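Local coordinates for protein class I phosphodiesterase PDEB1 (PDB 2R8Q) that belongs to the class I phosphodiesterase family, with an all-helical catalytic domain that holds a zinc ion and a magnesium ion and binds 3-isobutyl-1-methylxanthine, at residues 38-49 against 103-114. Numbering follows the deposited sequence.
Sequences FTSPGFNLFEVR and YHVVDVCQTLHT. With ZN (zinc ion), chain C.
Q110 offers both amide protons to the loop 38-44 and so shows how one buried side chain can fasten an irregular segment to a helix. Its NE2 gives a nearly straight bond to F38 O (2.8 Å), which lies in the amide plane, and a more bent one to S40 O (3.0 Å). With CG anti to the backbone N, the chain then bends at chi2 (-83°) and brings the amide up against the loop carbonyls. S40 O also accepts from F43 N, on the opposite face of its carbonyl plane, so the S40-F43 type I turn and the helix share one acceptor. The other end of the amide is held as well: a water donates to Q110 OE1 (2.7 Å) and, over a longer 3.3 Å, to P41 O. A second water links T39 O with the edge of the H113 ring at ND1.

Around this polar centre, the F43 ring, packed against F38 on one face, sets CD2 3.7 Å from Q110 CD, with ring and amide planes 61° apart. T114 CG2 packs against T39 O and the S40 carbonyl carbon, while T39 CG2 touches H113 CE1. Farther along, L45 CD2 touches both Y103 O (3.4 Å) and V106 CG1 (4.0 Å). At the far end the R49 guanidinium lies flat on the Y103 ring, planes 11° apart, an off-centre cation-pi stack in which CD also covers the ring face.

The same helix carries H104, which points to another side and binds the zinc ion with H140, D141 and D254, the histidine-aspartate metal site characteristic of the HD-type phosphodiesterase superfamily.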
# COMPACT_ATOMS: atom_id res chain seq x y z
N PHE A 38 30.75 16.77 -0.63
CA PHE A 38 29.40 16.27 -0.90
C PHE A 38 28.43 17.34 -1.38
O PHE A 38 27.33 17.02 -1.83
CB PHE A 38 28.86 15.57 0.35
CG PHE A 38 29.73 14.44 0.84
CD1 PHE A 38 29.84 14.17 2.20
CD2 PHE A 38 30.43 13.64 -0.06
CE1 PHE A 38 30.64 13.12 2.65
CE2 PHE A 38 31.23 12.59 0.38
CZ PHE A 38 31.33 12.33 1.75
N THR A 39 28.82 18.61 -1.29
CA THR A 39 27.94 19.69 -1.72
C THR A 39 28.22 20.11 -3.16
O THR A 39 27.53 20.98 -3.70
CB THR A 39 28.10 20.96 -0.84
OG1 THR A 39 29.36 21.59 -1.12
CG2 THR A 39 28.03 20.60 0.63
N SER A 40 29.20 19.48 -3.80
CA SER A 40 29.58 19.84 -5.16
C SER A 40 28.94 19.03 -6.29
O SER A 40 28.75 17.82 -6.16
CB SER A 40 31.10 19.75 -5.32
OG SER A 40 31.49 19.96 -6.66
N PRO A 41 28.60 19.69 -7.40
CA PRO A 41 27.99 18.99 -8.54
C PRO A 41 28.99 17.99 -9.11
O PRO A 41 28.62 17.03 -9.79
CB PRO A 41 27.70 20.12 -9.53
CG PRO A 41 27.45 21.29 -8.63
CD PRO A 41 28.54 21.15 -7.60
N GLY A 42 30.26 18.22 -8.81
CA GLY A 42 31.33 17.35 -9.29
C GLY A 42 31.58 16.11 -8.46
O GLY A 42 32.40 15.27 -8.83
N PHE A 43 30.88 15.98 -7.33
CA PHE A 43 31.04 14.80 -6.48
C PHE A 43 30.69 13.56 -7.30
O PHE A 43 29.66 13.52 -7.97
CB PHE A 43 30.12 14.89 -5.26
CG PHE A 43 30.05 13.61 -4.48
CD1 PHE A 43 31.16 13.13 -3.80
CD2 PHE A 43 28.87 12.87 -4.45
CE1 PHE A 43 31.11 11.92 -3.10
CE2 PHE A 43 28.80 11.66 -3.76
CZ PHE A 43 29.93 11.19 -3.08
N ASN A 44 31.55 12.55 -7.23
CA ASN A 44 31.35 11.31 -7.97
C ASN A 44 31.13 10.13 -7.03
O ASN A 44 32.08 9.61 -6.44
CB ASN A 44 32.56 11.05 -8.87
CG ASN A 44 32.40 9.80 -9.73
OD1 ASN A 44 31.40 9.10 -9.65
ND2 ASN A 44 33.40 9.53 -10.56
N LEU A 45 29.87 9.71 -6.88
CA LEU A 45 29.54 8.60 -6.00
C LEU A 45 30.21 7.29 -6.41
O LEU A 45 30.44 6.43 -5.57
CB LEU A 45 28.02 8.42 -5.91
CG LEU A 45 27.49 7.34 -4.96
CD1 LEU A 45 27.94 7.61 -3.52
CD2 LEU A 45 25.96 7.33 -5.03
N PHE A 46 30.51 7.13 -7.69
CA PHE A 46 31.15 5.89 -8.13
C PHE A 46 32.56 5.78 -7.56
O PHE A 46 33.04 4.68 -7.31
CB PHE A 46 31.21 5.80 -9.66
CG PHE A 46 29.89 5.51 -10.30
CD1 PHE A 46 29.14 6.54 -10.87
CD2 PHE A 46 29.37 4.22 -10.31
CE1 PHE A 46 27.90 6.28 -11.45
CE2 PHE A 46 28.13 3.94 -10.88
CZ PHE A 46 27.39 4.98 -11.45
N GLU A 47 33.21 6.92 -7.35
CA GLU A 47 34.56 6.92 -6.79
C GLU A 47 34.49 6.36 -5.37
O GLU A 47 35.31 5.52 -4.99
CB GLU A 47 35.12 8.34 -6.76
CG GLU A 47 36.60 8.40 -6.44
CD GLU A 47 37.08 9.81 -6.18
OE1 GLU A 47 36.64 10.73 -6.91
OE2 GLU A 47 37.90 10.00 -5.26
N VAL A 48 33.52 6.83 -4.60
CA VAL A 48 33.33 6.36 -3.23
C VAL A 48 33.01 4.87 -3.21
O VAL A 48 33.54 4.12 -2.38
CB VAL A 48 32.18 7.12 -2.53
CG1 VAL A 48 31.87 6.48 -1.18
CG2 VAL A 48 32.56 8.58 -2.34
N ARG A 49 32.16 4.43 -4.13
CA ARG A 49 31.77 3.03 -4.20
C ARG A 49 32.94 2.11 -4.53
O ARG A 49 33.09 1.04 -3.93
CB ARG A 49 30.67 2.83 -5.24
CG ARG A 49 29.34 3.44 -4.84
CD ARG A 49 28.35 3.40 -5.99
NE ARG A 49 27.99 2.04 -6.38
CZ ARG A 49 27.13 1.76 -7.36
NH1 ARG A 49 26.55 2.74 -8.03
NH2 ARG A 49 26.85 0.50 -7.66
N TYR A 103 22.24 3.28 -3.98
CA TYR A 103 23.10 4.31 -4.56
C TYR A 103 22.34 5.33 -5.40
O TYR A 103 22.74 6.49 -5.47
CB TYR A 103 24.21 3.66 -5.39
CG TYR A 103 25.03 2.68 -4.59
CD1 TYR A 103 25.07 1.33 -4.93
CD2 TYR A 103 25.77 3.10 -3.49
CE1 TYR A 103 25.81 0.42 -4.19
CE2 TYR A 103 26.52 2.20 -2.74
CZ TYR A 103 26.54 0.86 -3.09
OH TYR A 103 27.27 -0.05 -2.37
N HIS A 104 21.27 4.90 -6.06
CA HIS A 104 20.48 5.83 -6.86
C HIS A 104 19.83 6.89 -5.99
O HIS A 104 19.83 8.07 -6.35
CB HIS A 104 19.38 5.09 -7.64
CG HIS A 104 18.31 5.99 -8.18
ND1 HIS A 104 18.56 6.94 -9.15
CD2 HIS A 104 16.99 6.06 -7.91
CE1 HIS A 104 17.42 7.56 -9.46
NE2 HIS A 104 16.46 7.04 -8.72
N VAL A 105 19.27 6.50 -4.84
CA VAL A 105 18.61 7.51 -4.01
C VAL A 105 19.62 8.39 -3.28
O VAL A 105 19.34 9.55 -3.00
CB VAL A 105 17.59 6.88 -3.01
CG1 VAL A 105 16.52 6.11 -3.80
CG2 VAL A 105 18.27 5.96 -2.01
N VAL A 106 20.80 7.85 -2.98
CA VAL A 106 21.84 8.64 -2.35
C VAL A 106 22.23 9.70 -3.38
O VAL A 106 22.41 10.88 -3.06
CB VAL A 106 23.07 7.76 -2.00
CG1 VAL A 106 24.27 8.64 -1.65
CG2 VAL A 106 22.72 6.85 -0.82
N ASP A 107 22.34 9.27 -4.64
CA ASP A 107 22.68 10.19 -5.72
C ASP A 107 21.61 11.28 -5.90
O ASP A 107 21.94 12.45 -6.04
CB ASP A 107 22.85 9.42 -7.03
CG ASP A 107 23.06 10.34 -8.23
OD1 ASP A 107 23.95 11.21 -8.16
OD2 ASP A 107 22.34 10.17 -9.23
N VAL A 108 20.34 10.90 -5.89
CA VAL A 108 19.28 11.89 -6.05
C VAL A 108 19.30 12.89 -4.89
O VAL A 108 19.12 14.09 -5.10
CB VAL A 108 17.89 11.22 -6.18
CG1 VAL A 108 16.78 12.26 -6.17
CG2 VAL A 108 17.83 10.42 -7.47
N CYS A 109 19.54 12.39 -3.68
CA CYS A 109 19.58 13.26 -2.51
C CYS A 109 20.72 14.27 -2.64
O CYS A 109 20.52 15.47 -2.49
CB CYS A 109 19.78 12.40 -1.25
SG CYS A 109 19.84 13.32 0.31
N GLN A 110 21.92 13.78 -2.96
CA GLN A 110 23.08 14.64 -3.11
C GLN A 110 22.89 15.64 -4.25
O GLN A 110 23.26 16.82 -4.14
CB GLN A 110 24.32 13.77 -3.36
CG GLN A 110 25.67 14.49 -3.30
CD GLN A 110 26.05 15.19 -4.60
OE1 GLN A 110 25.79 14.68 -5.69
NE2 GLN A 110 26.68 16.35 -4.49
N THR A 111 22.29 15.17 -5.34
CA THR A 111 22.05 16.02 -6.50
C THR A 111 21.07 17.14 -6.16
O THR A 111 21.26 18.29 -6.55
CB THR A 111 21.49 15.18 -7.67
OG1 THR A 111 22.46 14.19 -8.05
CG2 THR A 111 21.19 16.07 -8.86
N LEU A 112 20.02 16.81 -5.41
CA LEU A 112 19.04 17.82 -5.03
C LEU A 112 19.70 18.89 -4.16
O LEU A 112 19.35 20.06 -4.24
CB LEU A 112 17.86 17.19 -4.30
CG LEU A 112 16.92 16.40 -5.21
CD1 LEU A 112 15.87 15.69 -4.38
CD2 LEU A 112 16.27 17.34 -6.22
N HIS A 113 20.64 18.47 -3.32
CA HIS A 113 21.33 19.44 -2.48
C HIS A 113 22.04 20.43 -3.40
O HIS A 113 21.97 21.64 -3.19
CB HIS A 113 22.33 18.75 -1.55
CG HIS A 113 23.00 19.67 -0.57
ND1 HIS A 113 23.98 20.56 -0.94
CD2 HIS A 113 22.82 19.84 0.76
CE1 HIS A 113 24.38 21.24 0.12
NE2 HIS A 113 23.69 20.82 1.17
N THR A 114 22.70 19.93 -4.45
CA THR A 114 23.39 20.84 -5.35
C THR A 114 22.42 21.78 -6.07
O THR A 114 22.76 22.92 -6.35
CB THR A 114 24.27 20.10 -6.41
OG1 THR A 114 23.44 19.44 -7.37
CG2 THR A 114 25.17 19.09 -5.73
ZN ZN C . 14.29 7.35 -8.87
O HOH W 1 25.23 22.30 -2.89
O HOH W 2 26.14 15.49 -8.29
O HOH W 3 12.25 7.48 -9.56
O HOH W 4 14.37 6.43 -10.96